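Local coordinates for uncharacterized protein (PDB 4DQA), which is of unknown function but probably binds carbohydrate, pairing a BT_3987-like N-terminal domain with a concanavalin A-like lectin/glucanase domain, at residues 79-84 against 91-96; 167-172 against 178-183; 264-269 against 281-286. All blocks are in the same frame, centred on the assembly; numbering follows the deposited sequence.

From the N terminus the three contacts come in series; none nests in or crosses another. Interaction 1 closes a short loop of six residues in the BT_3987-like N-terminal region and ties together strands of two different sheets. Interaction 2 follows in the concanavalin A-like region. It closes a loop of five residues between its segments and packs 178-183 on strand 163-171. Interaction 3 closes a loop of eleven residues between its segments. It joins strand 264-266 of the smaller sheet to strand 282-289 of the larger. Strands 163-171 and 282-289 are neighbours, and Leu168 N sits 2.8 Å from Ser284 O. Interaction 1 is remote, its centre about 57 Å from that of interaction 2.

Interaction 1: residues 79-84 against 91-96; sequences TTSSIS and DNIEVE
This contact joins two sheets of the N-terminal, E-set-like beta domain, where Ser81 and Ser82 meet Asp91 just before strand 93-97. Strand 80-83 pairs with 43-49 in one sheet. Strand 93-97 pairs with 27-35 in the other. Two direct hydrogen bonds cross the gap. Asp91 N donates to Ser82 O at 2.9 Å, with an N-H...O angle of 166°. Ser81 OG donates to Asp91 O at 2.7 Å, approaching 34° out of the carbonyl plane. The hydroxyl lies anti to its own backbone N (chi1 -166°), and this carries it across to the Asp91 carbonyl. Ile93 supplies the apolar part. Its CG1 rests 4.0 Å from Ser81 CB, and its CD1 lies 3.5 Å from Thr80 O. Two waters extend the grip at the surface. One is held by Ser82 OG and Ser84 OG and donates to Asp91 OD2. The second accepts from Ser84 N and donates to Asp91 OD1 at 2.9 Å. Each carboxylate oxygen thus receives a water hydrogen. Between these two segments the carboxylate is met by water, and the direct bonds use the Asp91 backbone.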
loop_
_atom_site.group_PDB
_atom_site.type_symbol
_atom_site.label_atom_id
_atom_site.label_comp_id
_atom_site.label_asym_id
_atom_site.label_seq_id
_atom_site.Cartn_x
_atom_site.Cartn_y
_atom_site.Cartn_z
ATOM N N THR A 79 -35.034 10.243 9.597
ATOM C CA THR A 79 -34.237 11.447 9.472
ATOM C C THR A 79 -34.457 12.349 10.685
ATOM O O THR A 79 -33.588 13.130 11.075
ATOM C CB THR A 79 -34.634 12.171 8.175
ATOM O OG1 THR A 79 -34.332 11.325 7.055
ATOM C CG2 THR A 79 -33.892 13.472 8.020
ATOM N N THR A 80 -35.630 12.243 11.284
ATOM C CA THR A 80 -35.991 13.073 12.421
ATOM C C THR A 80 -36.042 12.302 13.743
ATOM O O THR A 80 -36.268 11.079 13.783
ATOM C CB THR A 80 -37.379 13.743 12.209
ATOM O OG1 THR A 80 -38.410 12.739 12.180
ATOM C CG2 THR A 80 -37.425 14.547 10.929
ATOM N N SER A 81 -35.809 13.032 14.829
ATOM C CA SER A 81 -36.018 12.520 16.173
ATOM C C SER A 81 -36.426 13.659 17.092
ATOM O O SER A 81 -36.748 14.759 16.617
ATOM C CB SER A 81 -34.763 11.820 16.684
ATOM O OG SER A 81 -35.102 11.067 17.839
ATOM N N SER A 82 -36.428 13.413 18.390
ATOM C CA SER A 82 -36.814 14.441 19.336
ATOM C C SER A 82 -36.194 14.168 20.692
ATOM O O SER A 82 -35.762 13.046 20.971
ATOM C CB SER A 82 -38.335 14.550 19.437
ATOM O OG SER A 82 -38.879 13.375 20.029
ATOM N N ILE A 83 -36.116 15.221 21.498
ATOM C CA ILE A 83 -35.644 15.127 22.875
ATOM C C ILE A 83 -36.847 15.455 23.727
ATOM O O ILE A 83 -37.368 16.569 23.681
ATOM C CB ILE A 83 -34.510 16.130 23.145
ATOM C CG1 ILE A 83 -33.350 15.857 22.187
ATOM C CG2 ILE A 83 -34.036 16.034 24.610
ATOM C CD1 ILE A 83 -32.367 16.966 22.054
ATOM N N SER A 84 -37.290 14.476 24.504
ATOM C CA SER A 84 -38.486 14.641 25.326
ATOM C C SER A 84 -38.310 15.733 26.377
ATOM O O SER A 84 -37.213 15.962 26.875
ATOM C CB SER A 84 -38.817 13.313 26.009
ATOM O OG SER A 84 -39.094 12.312 25.043
ATOM N N ASP A 91 -34.067 10.710 21.351
ATOM C CA ASP A 91 -34.383 9.330 21.051
ATOM C C ASP A 91 -33.460 8.846 19.941
ATOM O O ASP A 91 -33.188 9.557 18.957
ATOM C CB ASP A 91 -35.826 9.178 20.614
ATOM C CG ASP A 91 -36.819 9.429 21.746
ATOM O OD1 ASP A 91 -36.421 9.476 22.923
ATOM O OD2 ASP A 91 -38.009 9.585 21.424
ATOM N N ASN A 92 -32.979 7.627 20.106
ATOM C CA ASN A 92 -32.005 7.072 19.204
ATOM C C ASN A 92 -32.508 6.898 17.775
ATOM O O ASN A 92 -33.677 6.534 17.517
ATOM C CB ASN A 92 -31.570 5.711 19.733
ATOM C CG ASN A 92 -30.422 5.131 18.955
ATOM O OD1 ASN A 92 -29.312 5.664 18.981
ATOM N ND2 ASN A 92 -30.674 4.033 18.256
ATOM N N ILE A 93 -31.609 7.146 16.845
ATOM C CA ILE A 93 -31.787 6.824 15.444
ATOM C C ILE A 93 -30.758 5.765 15.080
ATOM O O ILE A 93 -29.632 5.813 15.569
ATOM C CB ILE A 93 -31.522 8.091 14.596
ATOM C CG1 ILE A 93 -32.700 9.039 14.761
ATOM C CG2 ILE A 93 -31.197 7.752 13.147
ATOM C CD1 ILE A 93 -33.959 8.478 14.345
ATOM N N GLU A 94 -31.121 4.803 14.238
ATOM C CA GLU A 94 -30.163 3.783 13.799
ATOM C C GLU A 94 -29.654 4.129 12.412
ATOM O O GLU A 94 -30.431 4.400 11.501
ATOM C CB GLU A 94 -30.805 2.386 13.820
ATOM C CG GLU A 94 -29.853 1.258 13.618
ATOM C CD GLU A 94 -30.499 -0.100 13.889
ATOM O OE1 GLU A 94 -30.999 -0.706 12.928
ATOM O OE2 GLU A 94 -30.508 -0.531 15.063
ATOM N N VAL A 95 -28.335 4.125 12.257
ATOM C CA VAL A 95 -27.701 4.346 10.973
ATOM C C VAL A 95 -27.235 3.003 10.438
ATOM O O VAL A 95 -26.563 2.244 11.139
ATOM C CB VAL A 95 -26.481 5.273 11.093
ATOM C CG1 VAL A 95 -25.838 5.502 9.728
ATOM C CG2 VAL A 95 -26.859 6.613 11.731
ATOM N N GLU A 96 -27.605 2.704 9.202
ATOM C CA GLU A 96 -27.175 1.473 8.559
ATOM C C GLU A 96 -26.225 1.804 7.433
ATOM O O GLU A 96 -26.552 2.564 6.520
ATOM C CB GLU A 96 -28.369 0.714 7.996
ATOM C CG GLU A 96 -27.982 -0.603 7.309
ATOM C CD GLU A 96 -29.068 -1.120 6.374
ATOM O OE1 GLU A 96 -29.233 -0.558 5.264
ATOM O OE2 GLU A 96 -29.757 -2.086 6.756
HETATM O O HOH W 1 -39.164 12.273 22.302
HETATM O O HOH W 2 -35.604 11.871 24.383
#

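Interaction 2: residues 167-172 against 178-183; sequences ALINVD and NTIMGT
Ile169 and Ile180 cross at about a right angle and touch through their CD1 methyls, 4.1 Å apart. In Ile169, CG1 is tucked between the backbone N and the carbonyl carbon (chi1 67°), and the extended chain beyond it brings CD1 to Ile180. In Ile180, CG1 lies anti to the carbonyl carbon (chi1 -62°), and the branch runs out to meet the other methyl. A second, looser touch lies alongside. The selenium of Met181, a selenomethionine, comes 4.4 Å from Ala167 CB. The small methyl of Ala167 thus faces the heavy atom itself. Two conformers of Met181 were deposited, so this pair holds for the one described. No hydrogen bond crosses the contact, and all four residues are buried.

Neighbouring residues Ile180 and Met181 can both point to Ala167 and Ile169 because they form a classic beta bulge opposite Leu189. The chain turns a corner here, at Met181 and Gly182. Strand 163-171 belongs to the large antiparallel sheet of the concanavalin A-like domain, where Ala167 and Ile169 bond through their backbones to Val226 and Tyr224. The 178-183 segment packs against the face of that sheet that carries Ala167 and Ile169. It also makes backbone bonds to segment 264-269, Ile180 with Gly267 and Gly182 with Tyr265. Ile191 fills in beside both isoleucines. Met181 also touches Val288, on strand 282-289 of the large sheet.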
loop_
_atom_site.group_PDB
_atom_site.type_symbol
_atom_site.label_atom_id
_atom_site.label_comp_id
_atom_site.label_asym_id
_atom_site.label_seq_id
_atom_site.Cartn_x
_atom_site.Cartn_y
_atom_site.Cartn_z
ATOM N N ALA A 167 10.726 -4.491 -3.907
ATOM C CA ALA A 167 9.990 -5.740 -3.688
ATOM C C ALA A 167 9.903 -6.038 -2.214
ATOM O O ALA A 167 10.774 -5.639 -1.422
ATOM C CB ALA A 167 10.684 -6.888 -4.358
ATOM N N LEU A 168 8.877 -6.796 -1.844
ATOM C CA LEU A 168 8.859 -7.523 -0.571
ATOM C C LEU A 168 9.458 -8.895 -0.854
ATOM O O LEU A 168 9.055 -9.583 -1.811
ATOM C CB LEU A 168 7.441 -7.698 -0.033
ATOM C CG LEU A 168 6.755 -6.413 0.386
ATOM C CD1 LEU A 168 5.226 -6.592 0.436
ATOM C CD2 LEU A 168 7.279 -5.891 1.716
ATOM N N ILE A 169 10.416 -9.303 -0.021
ATOM C CA ILE A 169 11.087 -10.593 -0.180
ATOM C C ILE A 169 11.158 -11.335 1.138
ATOM O O ILE A 169 11.168 -10.768 2.219
ATOM C CB ILE A 169 12.527 -10.456 -0.756
ATOM C CG1 ILE A 169 13.444 -9.745 0.239
ATOM C CG2 ILE A 169 12.471 -9.745 -2.097
ATOM C CD1 ILE A 169 14.901 -9.779 -0.193
ATOM N N ASN A 170 11.205 -12.657 1.004
ATOM C CA ASN A 170 11.353 -13.564 2.130
ATOM C C ASN A 170 12.204 -14.717 1.652
ATOM O O ASN A 170 11.787 -15.510 0.810
ATOM C CB ASN A 170 9.987 -14.051 2.606
ATOM C CG ASN A 170 10.068 -14.858 3.875
ATOM O OD1 ASN A 170 10.990 -15.643 4.054
ATOM N ND2 ASN A 170 9.126 -14.638 4.786
ATOM N N VAL A 171 13.426 -14.785 2.164
ATOM C CA VAL A 171 14.411 -15.732 1.668
ATOM C C VAL A 171 14.324 -17.075 2.393
ATOM O O VAL A 171 14.356 -17.128 3.631
ATOM C CB VAL A 171 15.827 -15.158 1.878
ATOM C CG1 VAL A 171 16.874 -16.098 1.334
ATOM C CG2 VAL A 171 15.956 -13.813 1.207
ATOM N N ASP A 172 14.243 -18.162 1.619
ATOM C CA ASP A 172 14.268 -19.495 2.194
ATOM C C ASP A 172 15.682 -19.896 2.620
ATOM O O ASP A 172 15.896 -20.457 3.715
ATOM C CB ASP A 172 13.715 -20.531 1.212
ATOM C CG ASP A 172 12.195 -20.476 1.074
ATOM O OD1 ASP A 172 11.506 -20.091 2.035
ATOM O OD2 ASP A 172 11.696 -20.870 0.006
ATOM N N ASN A 178 22.260 -14.538 -5.124
ATOM C CA ASN A 178 20.821 -14.774 -5.188
ATOM C C ASN A 178 20.168 -13.596 -5.919
ATOM O O ASN A 178 20.169 -12.494 -5.407
ATOM C CB ASN A 178 20.287 -14.870 -3.768
ATOM C CG ASN A 178 21.057 -15.885 -2.943
ATOM O OD1 ASN A 178 20.796 -17.076 -3.015
ATOM N ND2 ASN A 178 22.035 -15.402 -2.161
ATOM N N THR A 179 19.667 -13.825 -7.125
ATOM C CA THR A 179 19.104 -12.753 -7.944
ATOM C C THR A 179 17.770 -12.264 -7.401
ATOM O O THR A 179 16.861 -13.072 -7.201
ATOM C CB THR A 179 18.833 -13.277 -9.365
ATOM O OG1 THR A 179 20.051 -13.711 -9.929
ATOM C CG2 THR A 179 18.244 -12.205 -10.265
ATOM N N ILE A 180 17.625 -10.957 -7.204
ATOM C CA ILE A 180 16.290 -10.389 -6.971
ATOM C C ILE A 180 15.735 -9.951 -8.309
ATOM O O ILE A 180 14.834 -10.591 -8.838
ATOM C CB ILE A 180 16.291 -9.289 -5.942
ATOM C CG1 ILE A 180 16.744 -9.856 -4.600
ATOM C CG2 ILE A 180 14.848 -8.734 -5.769
ATOM C CD1 ILE A 180 17.032 -8.776 -3.568
HETATM N N MSE A 181 16.270 -8.890 -8.889
HETATM C CA MSE A 181 15.751 -8.370 -10.149
HETATM C C MSE A 181 16.787 -7.495 -10.859
HETATM O O MSE A 181 17.564 -6.808 -10.187
HETATM C CB MSE A 181 14.483 -7.546 -9.860
HETATM C CG MSE A 181 14.660 -6.537 -8.717
HETATM SE SE MSE A 181 13.026 -5.828 -7.888
HETATM C CE MSE A 181 12.284 -4.960 -9.471
ATOM N N GLY A 182 16.751 -7.460 -12.190
ATOM C CA GLY A 182 17.533 -6.508 -12.943
ATOM C C GLY A 182 18.183 -7.107 -14.166
ATOM O O GLY A 182 17.811 -8.220 -14.592
ATOM N N THR A 183 19.171 -6.383 -14.677
ATOM C CA THR A 183 19.842 -6.711 -15.904
ATOM C C THR A 183 21.292 -7.014 -15.601
ATOM O O THR A 183 22.084 -6.122 -15.326
ATOM C CB THR A 183 19.686 -5.561 -16.899
ATOM O OG1 THR A 183 18.282 -5.302 -17.045
ATOM C CG2 THR A 183 20.310 -5.901 -18.256
#

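Interaction 3: residues 264-269 against 281-286; sequences FYIGRI and GKMSEV
Just before Ile266, which packs on Met283 and Val286, come two aromatic rings. The Tyr265 ring has Ile269 CA over one face, 4.0 Å above its plane and offset toward the rim. The Phe264 ring makes edge-to-face contacts with Phe154 and Tyr165. Ile266 and Gly267 together form one side of an interface between the two antiparallel sheets of the concanavalin A-like sandwich. Met283 and Val286 form the other. Strand 264-266 is an outer strand of the smaller sheet, next to 150-152. Strand 282-289 lies in the larger one, beside 163-171 and 141-146.

Ile266 splits its two branches between two partners. CG2 lies 3.9 Å from the selenium of Met283, a selenomethionine. These two side chains cross obliquely. CD1, at the end of the other branch, meets Val286 CG1 tip to tip at 4.0 Å. Val286 CG1 is itself anti to its backbone N (chi1 176°), which turns that methyl to the isoleucine.

Met283 and Val286 can both face strand 264-266, though three residues apart, because Glu285 and Val286 form a G1 beta bulge opposite Tyr316. Glu285 has positive phi there. Its carboxylate makes salt bridges with Arg287 and Lys317. Phe145, on strand 141-146, packs on both Ile266 and Met283. No hydrogen bond crosses between the segments, and the four touching residues are buried.

The selenomethionine chain, extended beyond CG, carries its end past Ile266 CG2 to the backbone of Gly267. Its CE methyl stops 3.8 Å from Gly267 CA and 4.0 Å from Gly267 N.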
loop_
_atom_site.group_PDB
_atom_site.type_symbol
_atom_site.label_atom_id
_atom_site.label_comp_id
_atom_site.label_asym_id
_atom_site.label_seq_id
_atom_site.Cartn_x
_atom_site.Cartn_y
_atom_site.Cartn_z
ATOM N N PHE A 264 16.273 -8.005 -18.784
ATOM C CA PHE A 264 15.836 -7.896 -17.415
ATOM C C PHE A 264 15.214 -9.212 -16.960
ATOM O O PHE A 264 14.370 -9.793 -17.648
ATOM C CB PHE A 264 14.812 -6.763 -17.322
ATOM C CG PHE A 264 14.504 -6.295 -15.932
ATOM C CD1 PHE A 264 13.578 -6.968 -15.141
ATOM C CD2 PHE A 264 15.076 -5.135 -15.425
ATOM C CE1 PHE A 264 13.262 -6.542 -13.858
ATOM C CE2 PHE A 264 14.750 -4.700 -14.137
ATOM C CZ PHE A 264 13.838 -5.389 -13.364
ATOM N N TYR A 265 15.602 -9.648 -15.773
ATOM C CA TYR A 265 15.047 -10.848 -15.155
ATOM C C TYR A 265 14.653 -10.601 -13.725
ATOM O O TYR A 265 15.276 -9.788 -13.030
ATOM C CB TYR A 265 16.062 -12.003 -15.155
ATOM C CG TYR A 265 16.104 -12.771 -16.453
ATOM C CD1 TYR A 265 15.138 -13.738 -16.711
ATOM C CD2 TYR A 265 17.046 -12.510 -17.430
ATOM C CE1 TYR A 265 15.159 -14.450 -17.904
ATOM C CE2 TYR A 265 17.065 -13.218 -18.642
ATOM C CZ TYR A 265 16.084 -14.182 -18.859
ATOM O OH TYR A 265 16.140 -14.871 -20.077
ATOM N N ILE A 266 13.636 -11.338 -13.281
ATOM C CA ILE A 266 13.279 -11.439 -11.870
ATOM C C ILE A 266 13.519 -12.881 -11.441
ATOM O O ILE A 266 13.120 -13.827 -12.124
ATOM C CB ILE A 266 11.790 -11.071 -11.627
ATOM C CG1 ILE A 266 11.563 -9.613 -12.026
ATOM C CG2 ILE A 266 11.401 -11.318 -10.173
ATOM C CD1 ILE A 266 10.100 -9.263 -12.251
ATOM N N GLY A 267 14.237 -13.073 -10.337
ATOM C CA GLY A 267 14.320 -14.372 -9.685
ATOM C C GLY A 267 15.380 -15.345 -10.152
ATOM O O GLY A 267 15.736 -16.237 -9.383
ATOM N N ARG A 268 15.856 -15.219 -11.391
ATOM C CA ARG A 268 16.784 -16.196 -11.977
ATOM C C ARG A 268 17.196 -15.640 -13.332
ATOM O O ARG A 268 16.336 -15.144 -14.058
ATOM C CB ARG A 268 16.087 -17.553 -12.149
ATOM C CG ARG A 268 16.830 -18.588 -12.961
ATOM C CD ARG A 268 15.987 -19.828 -13.173
ATOM N NE ARG A 268 16.609 -20.784 -14.074
ATOM C CZ ARG A 268 16.004 -21.846 -14.602
ATOM N NH1 ARG A 268 14.719 -22.082 -14.344
ATOM N NH2 ARG A 268 16.693 -22.652 -15.400
ATOM N N ILE A 269 18.496 -15.644 -13.627
ATOM C CA ILE A 269 19.019 -15.107 -14.881
ATOM C C ILE A 269 19.046 -16.286 -15.829
ATOM O O ILE A 269 20.066 -16.967 -16.018
ATOM C CB ILE A 269 20.409 -14.475 -14.736
ATOM C CG1 ILE A 269 20.450 -13.548 -13.519
ATOM C CG2 ILE A 269 20.705 -13.678 -15.987
ATOM C CD1 ILE A 269 21.880 -13.174 -13.106
ATOM N N GLY A 281 12.945 -18.441 -2.344
ATOM C CA GLY A 281 12.104 -17.735 -1.383
ATOM C C GLY A 281 10.847 -17.242 -2.041
ATOM O O GLY A 281 10.435 -17.769 -3.071
ATOM N N LYS A 282 10.220 -16.262 -1.421
ATOM C CA LYS A 282 8.999 -15.675 -1.934
ATOM C C LYS A 282 9.181 -14.196 -2.210
ATOM O O LYS A 282 9.984 -13.520 -1.549
ATOM C CB LYS A 282 7.856 -15.866 -0.948
ATOM C CG LYS A 282 7.497 -17.313 -0.679
ATOM C CD LYS A 282 6.401 -17.367 0.384
ATOM C CE LYS A 282 6.001 -18.755 0.779
ATOM N NZ LYS A 282 7.099 -19.398 1.565
HETATM N N MSE A 283 8.416 -13.679 -3.165
HETATM C CA MSE A 283 8.381 -12.257 -3.438
HETATM C C MSE A 283 6.938 -11.798 -3.525
HETATM O O MSE A 283 6.039 -12.557 -3.867
HETATM C CB MSE A 283 9.073 -11.871 -4.748
HETATM C CG MSE A 283 10.514 -12.336 -4.813
HETATM SE SE MSE A 283 11.426 -11.384 -6.250
HETATM C CE MSE A 283 12.840 -12.662 -6.607
ATOM N N SER A 284 6.768 -10.521 -3.263
ATOM C CA SER A 284 5.470 -9.858 -3.337
ATOM C C SER A 284 5.706 -8.413 -3.705
ATOM O O SER A 284 6.730 -7.825 -3.368
ATOM C CB SER A 284 4.789 -9.975 -1.987
ATOM O OG SER A 284 3.603 -9.186 -1.883
ATOM N N GLU A 285 4.750 -7.795 -4.390
ATOM C CA GLU A 285 4.803 -6.346 -4.634
ATOM C C GLU A 285 6.111 -5.926 -5.299
ATOM O O GLU A 285 6.793 -4.975 -4.873
ATOM C CB GLU A 285 4.568 -5.552 -3.352
ATOM C CG GLU A 285 3.220 -5.758 -2.749
ATOM C CD GLU A 285 2.109 -5.255 -3.653
ATOM O OE1 GLU A 285 2.152 -4.065 -4.035
ATOM O OE2 GLU A 285 1.218 -6.057 -4.028
ATOM N N VAL A 286 6.422 -6.628 -6.371
ATOM C CA VAL A 286 7.630 -6.371 -7.165
ATOM C C VAL A 286 7.366 -5.259 -8.164
ATOM O O VAL A 286 6.409 -5.339 -8.937
ATOM C CB VAL A 286 8.029 -7.637 -7.927
ATOM C CG1 VAL A 286 9.220 -7.393 -8.832
ATOM C CG2 VAL A 286 8.307 -8.790 -6.973
#